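Local coordinates for extracellular solute-binding protein family 1 (Arthrobacter chlorophenolicus, PDB 4R2F), which binds the disaccharide laminaribiose and, as an extracellular solute-binding protein, probably delivers such sugars to an ABC-type transporter in the membrane, at residues A[78-81]-A[82-86]; A[105-108]-A[109-112]; A[130-134]-A[135-139]; A[210-213]-A[214-217]. All coordinates share one frame; numbering follows the deposited sequence. Where two conformers were deposited one is given.

Interaction 1 (A[78-81]-A[82-86])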
loop_
_atom_site.group_PDB
_atom_site.type_symbol
_atom_site.label_atom_id
_atom_site.label_comp_id
_atom_site.label_asym_id
_atom_site.label_seq_id
_atom_site.Cartn_x
_atom_site.Cartn_y
_atom_site.Cartn_z
ATOM N N ASN A 78 0.364 0.791 -13.434
ATOM C CA ASN A 78 -0.898 0.622 -14.172
ATOM C C ASN A 78 -0.966 -0.781 -14.763
ATOM O O ASN A 78 -0.032 -1.225 -15.456
ATOM C CB ASN A 78 -1.077 1.659 -15.271
ATOM C CG ASN A 78 -2.526 1.742 -15.753
ATOM O OD1 ASN A 78 -3.458 1.977 -14.968
ATOM N ND2 ASN A 78 -2.724 1.540 -17.033
ATOM N N ASN A 79 -2.038 -1.493 -14.438
ATOM C CA ASN A 79 -2.256 -2.823 -14.988
ATOM C C ASN A 79 -1.193 -3.848 -14.536
ATOM O O ASN A 79 -0.984 -4.875 -15.202
ATOM C CB ASN A 79 -2.291 -2.748 -16.539
ATOM C CG ASN A 79 -3.294 -3.718 -17.159
ATOM O OD1 ASN A 79 -4.250 -4.136 -16.515
ATOM N ND2 ASN A 79 -3.076 -4.072 -18.408
ATOM N N PHE A 80 -0.545 -3.598 -13.398
ATOM C CA PHE A 80 0.561 -4.460 -12.935
ATOM C C PHE A 80 0.123 -5.922 -12.754
ATOM O O PHE A 80 0.891 -6.845 -13.002
ATOM C CB PHE A 80 1.156 -3.935 -11.621
ATOM C CG PHE A 80 0.352 -4.291 -10.407
ATOM C CD1 PHE A 80 -0.725 -3.509 -10.015
ATOM C CD2 PHE A 80 0.666 -5.418 -9.646
ATOM C CE1 PHE A 80 -1.483 -3.851 -8.909
ATOM C CE2 PHE A 80 -0.104 -5.760 -8.530
ATOM C CZ PHE A 80 -1.170 -4.980 -8.162
ATOM N N TYR A 81 -1.107 -6.132 -12.309
ATOM C CA TYR A 81 -1.608 -7.489 -12.072
ATOM C C TYR A 81 -1.537 -8.302 -13.357
ATOM O O TYR A 81 -1.050 -9.436 -13.382
ATOM C CB TYR A 81 -3.049 -7.418 -11.529
ATOM C CG TYR A 81 -3.736 -8.733 -11.135
ATOM C CD1 TYR A 81 -3.203 -9.556 -10.154
ATOM C CD2 TYR A 81 -4.959 -9.108 -11.712
ATOM C CE1 TYR A 81 -3.837 -10.730 -9.774
ATOM C CE2 TYR A 81 -5.603 -10.277 -11.336
ATOM C CZ TYR A 81 -5.033 -11.084 -10.365
ATOM O OH TYR A 81 -5.649 -12.250 -9.970
ATOM N N GLN A 82 -1.988 -7.681 -14.436
ATOM C CA GLN A 82 -2.033 -8.310 -15.737
ATOM C C GLN A 82 -0.625 -8.446 -16.297
ATOM O O GLN A 82 -0.312 -9.452 -16.933
ATOM C CB GLN A 82 -2.937 -7.481 -16.679
ATOM C CG GLN A 82 -2.816 -7.795 -18.169
ATOM C CD GLN A 82 -3.383 -9.145 -18.546
ATOM O OE1 GLN A 82 -4.098 -9.777 -17.765
ATOM N NE2 GLN A 82 -3.071 -9.594 -19.760
ATOM N N THR A 83 0.219 -7.438 -16.077
ATOM C CA THR A 83 1.604 -7.496 -16.553
ATOM C C THR A 83 2.333 -8.742 -16.004
ATOM O O THR A 83 2.868 -9.559 -16.772
ATOM C CB THR A 83 2.371 -6.221 -16.187
ATOM O OG1 THR A 83 1.658 -5.071 -16.672
ATOM C CG2 THR A 83 3.758 -6.259 -16.755
ATOM N N PHE A 84 2.307 -8.916 -14.686
ATOM C CA PHE A 84 2.838 -10.144 -14.058
ATOM C C PHE A 84 2.127 -11.428 -14.480
ATOM O O PHE A 84 2.791 -12.418 -14.798
ATOM C CB PHE A 84 2.789 -10.050 -12.527
ATOM C CG PHE A 84 3.873 -9.199 -11.935
ATOM C CD1 PHE A 84 5.121 -9.742 -11.637
ATOM C CD2 PHE A 84 3.648 -7.858 -11.658
ATOM C CE1 PHE A 84 6.116 -8.956 -11.099
ATOM C CE2 PHE A 84 4.646 -7.075 -11.101
ATOM C CZ PHE A 84 5.872 -7.624 -10.817
ATOM N N SER A 85 0.792 -11.438 -14.445
ATOM C CA SER A 85 0.054 -12.649 -14.802
ATOM C C SER A 85 0.415 -13.110 -16.213
ATOM O O SER A 85 0.633 -14.314 -16.435
ATOM C CB SER A 85 -1.459 -12.454 -14.723
ATOM O OG SER A 85 -1.891 -12.346 -13.378
ATOM N N SER A 86 0.481 -12.156 -17.142
ATOM C CA SER A 86 0.823 -12.445 -18.537
ATOM C C SER A 86 2.279 -12.897 -18.709
ATOM O O SER A 86 2.536 -13.871 -19.410
ATOM C CB SER A 86 0.511 -11.260 -19.456
ATOM O OG SER A 86 0.629 -11.648 -20.822
HETATM O O HOH W 1 2.381 -2.758 -15.416
HETATM O O HOH W 2 -4.181 -5.743 -14.301
#
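S85 folds its hydroxyl back onto Y81, one turn earlier in helix 80-89, and shows how a short side chain can double a helical bond. With chi1 at -71°, OG stands beside its own backbone N and points back down the helix. CB comes first, 3.3 Å from Y81 O. OG, the tip, gives a hydrogen bond of 3.0 Å to that same Y81 O, arriving above the carbonyl plane, while S85 N approaches from the opposite face at 2.9 Å. One acceptor is thus gripped twice, and OG also lies over a face of the Y81 ring. Without the hydroxyl, as with an alanine here, Y81 O would probably be held less firmly, by the S85 N-H alone of its two grips. One residue earlier, F84 N bonds F80 O at 3.0 Å, and F84 CD2 brings its ring edge to that oxygen. Between the two rings, the CD2 atoms of F80 and F84 stand 4.3 Å apart. N79 and Q82 lie side by side, and a water joins N79 OD1 to Q82 N; another links N78 O to T83 OG1. F80 also touches the bound glucopyranose, and Y81 touches A393 of helix 389-396. This is the first turn of a helix, with N79 at the N-cap position but making no side-chain cap, opening beside the sugar pocket of a solute-binding protein.

Interaction 2 (A[105-108]-A[109-112])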
loop_
_atom_site.group_PDB
_atom_site.type_symbol
_atom_site.label_atom_id
_atom_site.label_comp_id
_atom_site.label_asym_id
_atom_site.label_seq_id
_atom_site.Cartn_x
_atom_site.Cartn_y
_atom_site.Cartn_z
ATOM N N PHE A 105 0.889 -14.949 -3.170
ATOM C CA PHE A 105 -0.070 -16.015 -2.880
ATOM C C PHE A 105 -0.775 -16.544 -4.152
ATOM O O PHE A 105 -1.068 -17.719 -4.230
ATOM C CB PHE A 105 -1.104 -15.591 -1.833
ATOM C CG PHE A 105 -0.517 -15.345 -0.469
ATOM C CD1 PHE A 105 -0.346 -16.387 0.419
ATOM C CD2 PHE A 105 -0.085 -14.069 -0.094
ATOM C CE1 PHE A 105 0.215 -16.157 1.662
ATOM C CE2 PHE A 105 0.459 -13.831 1.149
ATOM C CZ PHE A 105 0.612 -14.875 2.027
ATOM N N GLN A 106 -1.053 -15.663 -5.111
ATOM C CA GLN A 106 -1.648 -16.052 -6.376
ATOM C C GLN A 106 -0.674 -16.936 -7.102
ATOM O O GLN A 106 -1.041 -18.000 -7.595
ATOM C CB GLN A 106 -1.967 -14.846 -7.253
ATOM C CG GLN A 106 -2.751 -15.194 -8.504
ATOM C CD GLN A 106 -3.961 -16.078 -8.206
ATOM O OE1 GLN A 106 -4.182 -17.101 -8.860
ATOM N NE2 GLN A 106 -4.746 -15.688 -7.209
ATOM N N PHE A 107 0.587 -16.523 -7.177
ATOM C CA PHE A 107 1.549 -17.305 -7.967
ATOM C C PHE A 107 1.919 -18.598 -7.271
ATOM O O PHE A 107 2.278 -19.596 -7.909
ATOM C CB PHE A 107 2.778 -16.459 -8.376
ATOM C CG PHE A 107 2.430 -15.342 -9.308
ATOM C CD1 PHE A 107 1.748 -15.613 -10.495
ATOM C CD2 PHE A 107 2.742 -14.018 -9.007
ATOM C CE1 PHE A 107 1.385 -14.595 -11.355
ATOM C CE2 PHE A 107 2.370 -12.998 -9.863
ATOM C CZ PHE A 107 1.695 -13.285 -11.039
ATOM N N GLU A 108 1.787 -18.629 -5.960
ATOM C CA GLU A 108 1.997 -19.889 -5.261
ATOM C C GLU A 108 0.905 -20.892 -5.595
ATOM O O GLU A 108 1.174 -22.069 -5.823
ATOM C CB GLU A 108 2.027 -19.669 -3.768
ATOM C CG GLU A 108 2.498 -20.892 -3.011
ATOM C CD GLU A 108 1.421 -21.520 -2.168
ATOM O OE1 GLU A 108 0.318 -20.955 -2.080
ATOM O OE2 GLU A 108 1.710 -22.557 -1.549
ATOM N N GLU A 109 -0.329 -20.417 -5.623
ATOM C CA GLU A 109 -1.487 -21.273 -5.951
ATOM C C GLU A 109 -1.304 -21.834 -7.357
ATOM O O GLU A 109 -1.608 -22.974 -7.607
ATOM C CB GLU A 109 -2.774 -20.450 -5.826
ATOM C CG GLU A 109 -4.087 -21.132 -6.178
ATOM C CD GLU A 109 -5.268 -20.393 -5.559
ATOM O OE1 GLU A 109 -5.889 -19.536 -6.231
ATOM O OE2 GLU A 109 -5.548 -20.639 -4.369
ATOM N N GLN A 110 -0.730 -21.042 -8.252
ATOM C CA GLN A 110 -0.516 -21.457 -9.634
ATOM C C GLN A 110 0.743 -22.276 -9.780
ATOM O O GLN A 110 1.041 -22.717 -10.859
ATOM C CB GLN A 110 -0.376 -20.243 -10.567
ATOM C CG GLN A 110 -1.627 -19.402 -10.726
ATOM C CD GLN A 110 -1.371 -18.121 -11.520
ATOM O OE1 GLN A 110 -0.402 -18.006 -12.279
ATOM N NE2 GLN A 110 -2.252 -17.169 -11.354
ATOM N N GLY A 111 1.506 -22.436 -8.720
ATOM C CA GLY A 111 2.679 -23.267 -8.780
ATOM C C GLY A 111 3.885 -22.621 -9.435
ATOM O O GLY A 111 4.768 -23.332 -9.891
ATOM N N GLN A 112 3.970 -21.291 -9.424
ATOM C CA GLN A 112 5.035 -20.562 -10.131
ATOM C C GLN A 112 5.972 -19.809 -9.182
ATOM O O GLN A 112 6.955 -19.201 -9.619
ATOM C CB GLN A 112 4.434 -19.534 -11.094
ATOM C CG GLN A 112 3.321 -20.049 -11.990
ATOM C CD GLN A 112 3.815 -20.643 -13.286
ATOM O OE1 GLN A 112 5.009 -20.837 -13.490
ATOM N NE2 GLN A 112 2.888 -20.919 -14.185
#
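A Schellman motif ends helix 103-109, with Q112 N reaching back to F107 O at 2.8 Å and G111 N to E108 O at 2.9 Å. The two bonds differ in approach: the first is nearly straight at the hydrogen, 169°, whereas the donor of the second stands well above the E108 carbonyl plane. G111 takes positive phi, which turns the chain out of the helix. Regular bonds precede it, E109 N to F105 O and Q110 N to Q106 O.

One turn apart on the helix, the side chains of Q106 and Q110 cross at a slant, amide planes 54° apart. Q110 NE2 donates to Q106 OE1 at 3.2 Å, in the carbonyl plane and on a lone pair; Q106 was modelled in two conformers, so this bond belongs to the one described and may not be permanent. Q110 CG is anti to its carbonyl carbon (chi1 -67°), and the extended chain beyond runs alongside F107, which brings Q110 OE1 to the ring edge, 3.7 Å from F107 CD1. E109 CB rests against Q106 O at 3.5 Å.

Charged ends find partners farther off, E108 OE2 with K144 and Y115, E109 OE1 with K430. F107 packs on F84 and I88 of helix 80-89, Q106 on helix 389-396, F105 on V147 of strand 145-161, and Q112 pairs its backbone with T317 as the chain heads into strand 113-114.

Interaction 3 (A[130-134]-A[135-139])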
loop_
_atom_site.group_PDB
_atom_site.type_symbol
_atom_site.label_atom_id
_atom_site.label_comp_id
_atom_site.label_asym_id
_atom_site.label_seq_id
_atom_site.Cartn_x
_atom_site.Cartn_y
_atom_site.Cartn_z
ATOM N N ASP A 130 16.748 -12.470 13.253
ATOM C CA ASP A 130 16.511 -11.916 14.577
ATOM C C ASP A 130 16.192 -10.422 14.560
ATOM O O ASP A 130 15.639 -9.925 15.531
ATOM C CB ASP A 130 17.738 -12.130 15.463
ATOM C CG ASP A 130 17.514 -11.664 16.870
ATOM O OD1 ASP A 130 16.680 -12.284 17.558
ATOM O OD2 ASP A 130 18.147 -10.676 17.277
ATOM N N ASP A 131 16.548 -9.697 13.496
ATOM C CA ASP A 131 16.251 -8.245 13.395
ATOM C C ASP A 131 14.833 -7.953 12.828
ATOM O O ASP A 131 14.376 -6.820 12.856
ATOM C CB ASP A 131 17.332 -7.563 12.549
ATOM C CG ASP A 131 17.298 -6.038 12.623
ATOM O OD1 ASP A 131 16.990 -5.461 13.688
ATOM O OD2 ASP A 131 17.599 -5.404 11.590
ATOM N N PHE A 132 14.123 -8.966 12.337
ATOM C CA PHE A 132 12.770 -8.736 11.811
ATOM C C PHE A 132 11.918 -8.228 12.957
ATOM O O PHE A 132 12.114 -8.640 14.079
ATOM C CB PHE A 132 12.114 -10.007 11.270
ATOM C CG PHE A 132 12.457 -10.315 9.842
ATOM C CD1 PHE A 132 12.155 -9.412 8.829
ATOM C CD2 PHE A 132 13.066 -11.530 9.503
ATOM C CE1 PHE A 132 12.477 -9.695 7.499
ATOM C CE2 PHE A 132 13.374 -11.822 8.186
ATOM C CZ PHE A 132 13.080 -10.900 7.185
ATOM N N LEU A 133 10.969 -7.349 12.667
ATOM C CA LEU A 133 10.004 -6.943 13.673
ATOM C C LEU A 133 9.086 -8.114 13.977
ATOM O O LEU A 133 8.949 -9.032 13.161
ATOM C CB LEU A 133 9.202 -5.720 13.226
ATOM C CG LEU A 133 9.985 -4.400 13.171
ATOM C CD1 LEU A 133 9.193 -3.399 12.350
ATOM C CD2 LEU A 133 10.254 -3.859 14.574
ATOM N N PRO A 134 8.472 -8.102 15.169
ATOM C CA PRO A 134 7.568 -9.193 15.504
ATOM C C PRO A 134 6.362 -9.234 14.566
ATOM O O PRO A 134 5.818 -8.193 14.190
ATOM C CB PRO A 134 7.127 -8.874 16.950
ATOM C CG PRO A 134 8.102 -7.868 17.456
ATOM C CD PRO A 134 8.566 -7.100 16.252
ATOM N N GLY A 135 5.970 -10.439 14.178
ATOM C CA GLY A 135 4.787 -10.659 13.355
ATOM C C GLY A 135 4.925 -10.403 11.856
ATOM O O GLY A 135 3.937 -10.547 11.122
ATOM N N VAL A 136 6.104 -10.010 11.373
ATOM C CA VAL A 136 6.187 -9.605 9.957
ATOM C C VAL A 136 6.461 -10.773 9.008
ATOM O O VAL A 136 6.127 -10.676 7.833
ATOM C CB VAL A 136 7.157 -8.438 9.688
ATOM C CG1 VAL A 136 6.793 -7.249 10.566
ATOM C CG2 VAL A 136 8.613 -8.838 9.866
ATOM N N VAL A 137 7.029 -11.874 9.507
ATOM C CA VAL A 137 7.416 -13.012 8.643
ATOM C C VAL A 137 6.327 -14.043 8.557
ATOM O O VAL A 137 6.062 -14.626 7.500
ATOM C CB VAL A 137 8.681 -13.719 9.187
ATOM C CG1 VAL A 137 9.061 -14.900 8.305
ATOM C CG2 VAL A 137 9.830 -12.730 9.321
ATOM N N GLU A 138 5.688 -14.269 9.699
ATOM C CA GLU A 138 4.704 -15.342 9.879
ATOM C C GLU A 138 3.496 -15.317 8.928
ATOM O O GLU A 138 3.013 -16.389 8.523
ATOM C CB GLU A 138 4.206 -15.335 11.340
ATOM C CG GLU A 138 5.298 -15.709 12.348
ATOM C CD GLU A 138 6.039 -14.537 13.010
ATOM O OE1 GLU A 138 6.180 -13.408 12.443
ATOM O OE2 GLU A 138 6.515 -14.789 14.140
ATOM N N PRO A 139 2.992 -14.119 8.558
ATOM C CA PRO A 139 1.914 -14.120 7.567
ATOM C C PRO A 139 2.217 -14.887 6.277
ATOM O O PRO A 139 1.289 -15.223 5.553
ATOM C CB PRO A 139 1.751 -12.632 7.245
ATOM C CG PRO A 139 2.122 -11.946 8.520
ATOM C CD PRO A 139 3.314 -12.743 8.998
HETATM O O HOH W 3 8.406 -11.505 12.344
#
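F132 and the two valines V136 and V137 meet across a type II beta turn that runs from L133 to V136. The apolar contacts carry most of it. V137 CG2 sits over one face of the F132 ring in a CH-pi contact, 3.7 Å from the centroid and displaced toward the rim, and the two side chains cross at about a right angle. It is the CG2 methyl that does so because V137 CG1 is anti to the backbone N (chi1 179°), leaving CG2 beside that N. V136 CG2 comes obliquely to the same ring, 3.7 Å from F132 CD1, while V136 CG1 leans on L133 CB at 3.9 Å. Cut back to an alanine, F132 would no longer offer a face to V137 CG2, and a gap would probably open between the two valines and F351, which stacks on the ring.

The polar contacts centre on L133 O. The turn's own bond, V136 N to L133 O, is weak at 3.5 Å. G135 holds the third position of the turn with phi 79°, the value usual there, and P134 precedes it. Toward the rest of the fold, D131 and L133 bond by backbone to K352 and V350, and V136 and F132 press on P150 of strand 145-161. A single water then reinforces the corner: it donates to L133 O at 2.7 Å and to E138 OE1 at 2.9 Å, and accepts from V137 N at 3.2 Å.

Interaction 4 (A[210-213]-A[214-217])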
loop_
_atom_site.group_PDB
_atom_site.type_symbol
_atom_site.label_atom_id
_atom_site.label_comp_id
_atom_site.label_asym_id
_atom_site.label_seq_id
_atom_site.Cartn_x
_atom_site.Cartn_y
_atom_site.Cartn_z
ATOM N N ILE A 210 -11.386 0.894 0.910
ATOM C CA ILE A 210 -11.225 -0.137 1.920
ATOM C C ILE A 210 -10.846 0.462 3.260
ATOM O O ILE A 210 -11.382 0.034 4.279
ATOM C CB ILE A 210 -10.184 -1.211 1.535
ATOM C CG1 ILE A 210 -10.448 -1.769 0.138
ATOM C CG2 ILE A 210 -10.185 -2.347 2.569
ATOM C CD1 ILE A 210 -11.770 -2.470 -0.014
ATOM N N MET A 211 -9.958 1.457 3.286
ATOM C CA MET A 211 -9.646 2.127 4.572
ATOM C C MET A 211 -10.887 2.651 5.265
ATOM O O MET A 211 -11.004 2.510 6.502
ATOM C CB MET A 211 -8.622 3.270 4.473
ATOM C CG MET A 211 -8.264 3.853 5.863
ATOM S SD MET A 211 -9.398 5.175 6.369
ATOM C CE MET A 211 -8.513 6.583 5.685
ATOM N N MET A 212 -11.817 3.246 4.507
ATOM C CA MET A 212 -12.982 3.830 5.181
ATOM C C MET A 212 -13.935 2.761 5.703
ATOM O O MET A 212 -14.542 2.945 6.773
ATOM C CB MET A 212 -13.718 4.856 4.317
ATOM C CG MET A 212 -12.870 6.093 4.001
ATOM S SD MET A 212 -12.469 7.149 5.409
ATOM C CE MET A 212 -14.028 7.966 5.498
ATOM N N MET A 213 -14.042 1.652 4.989
ATOM C CA MET A 213 -14.810 0.490 5.493
ATOM C C MET A 213 -14.172 0.022 6.809
ATOM O O MET A 213 -14.856 -0.145 7.815
ATOM C CB MET A 213 -14.844 -0.664 4.464
ATOM C CG MET A 213 -15.647 -0.416 3.176
ATOM S SD MET A 213 -15.492 -1.767 1.987
ATOM C CE MET A 213 -15.570 -0.903 0.463
ATOM N N LEU A 214 -12.851 -0.157 6.819
ATOM C CA LEU A 214 -12.163 -0.614 8.044
ATOM C C LEU A 214 -12.338 0.358 9.195
ATOM O O LEU A 214 -12.586 -0.041 10.323
ATOM C CB LEU A 214 -10.678 -0.829 7.767
ATOM C CG LEU A 214 -10.352 -1.900 6.732
ATOM C CD1 LEU A 214 -8.844 -2.039 6.647
ATOM C CD2 LEU A 214 -10.982 -3.234 7.046
ATOM N N ASN A 215 -12.262 1.645 8.878
ATOM C CA ASN A 215 -12.442 2.698 9.857
ATOM C C ASN A 215 -13.835 2.678 10.490
ATOM O O ASN A 215 -14.007 3.144 11.600
ATOM C CB ASN A 215 -12.152 4.034 9.186
ATOM C CG ASN A 215 -11.873 5.163 10.154
ATOM O OD1 ASN A 215 -12.114 5.081 11.359
ATOM N ND2 ASN A 215 -11.363 6.251 9.608
ATOM N N ASN A 216 -14.824 2.111 9.816
ATOM C CA ASN A 216 -16.152 1.999 10.405
ATOM C C ASN A 216 -16.472 0.607 10.943
ATOM O O ASN A 216 -17.648 0.254 11.080
ATOM C CB ASN A 216 -17.192 2.366 9.354
ATOM C CG ASN A 216 -18.538 2.745 9.957
ATOM O OD1 ASN A 216 -18.614 3.314 11.048
ATOM N ND2 ASN A 216 -19.608 2.477 9.208
ATOM N N GLY A 217 -15.445 -0.184 11.251
ATOM C CA GLY A 217 -15.652 -1.529 11.770
ATOM C C GLY A 217 -16.103 -2.520 10.712
ATOM O O GLY A 217 -16.539 -3.600 11.037
#
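The flat groups of I210 to M213 that meet the next turn are peptide carbonyls, and their partners change place as the helix runs out. L214 N stands nearly on the line of the I210 carbonyl, 2.9 Å from O. N215 N is tilted 21° from the M211 carbonyl plane, 2.8 Å from M211 O. N216 N has climbed above one face of the M213 carbonyl, 63° from its plane and 3.0 Å from M213 O, and keeps a weak bond to M212 O as well.

Side chains follow the same turn. L214 CG is anti to its own carbonyl carbon (chi1 -62°), which tucks it 3.3 Å from I210 O and 4.2 Å from I210 CG2. M211 and N215 lie side by side, SD of M211 4.1 Å from CB of N215. G217, with positive phi, is the C-prime residue of a Schellman motif, in which G217 N reaches L214 O and G218 N reaches M213 O.

W176 backs M212, N215 and N216, and L307 of strand 306-316 meets M211 and L214. The chemistry is therefore divided: thioethers and branched alkyl groups fill a buried interior, while polar N216, where the helix stops, has its ND2 and carbonyl O bonded by E236 and R233 of helix 232-246.

From the N terminus, all four contacts follow one another in series; each closes within its own short stretch, and none nests within or crosses another. Interaction 1 starts helix 80-89 and interaction 2 ends helix 103-109, and the two touch where F84 CB meets F107 CZ, so one helix start packs on the other's last turn. Interaction 3 turns the loop between helix 117-126 and strand 141-142, and comes back to interaction 2 where P139 O meets F105 CZ. Interaction 4 ends helix 204-215, nearest atoms about 13 Å from interaction 1, and touches none of the others. Strand 145-161 lies against both interactions 2 and 3, while interaction 4 packs on strand 306-316 of the same sheet.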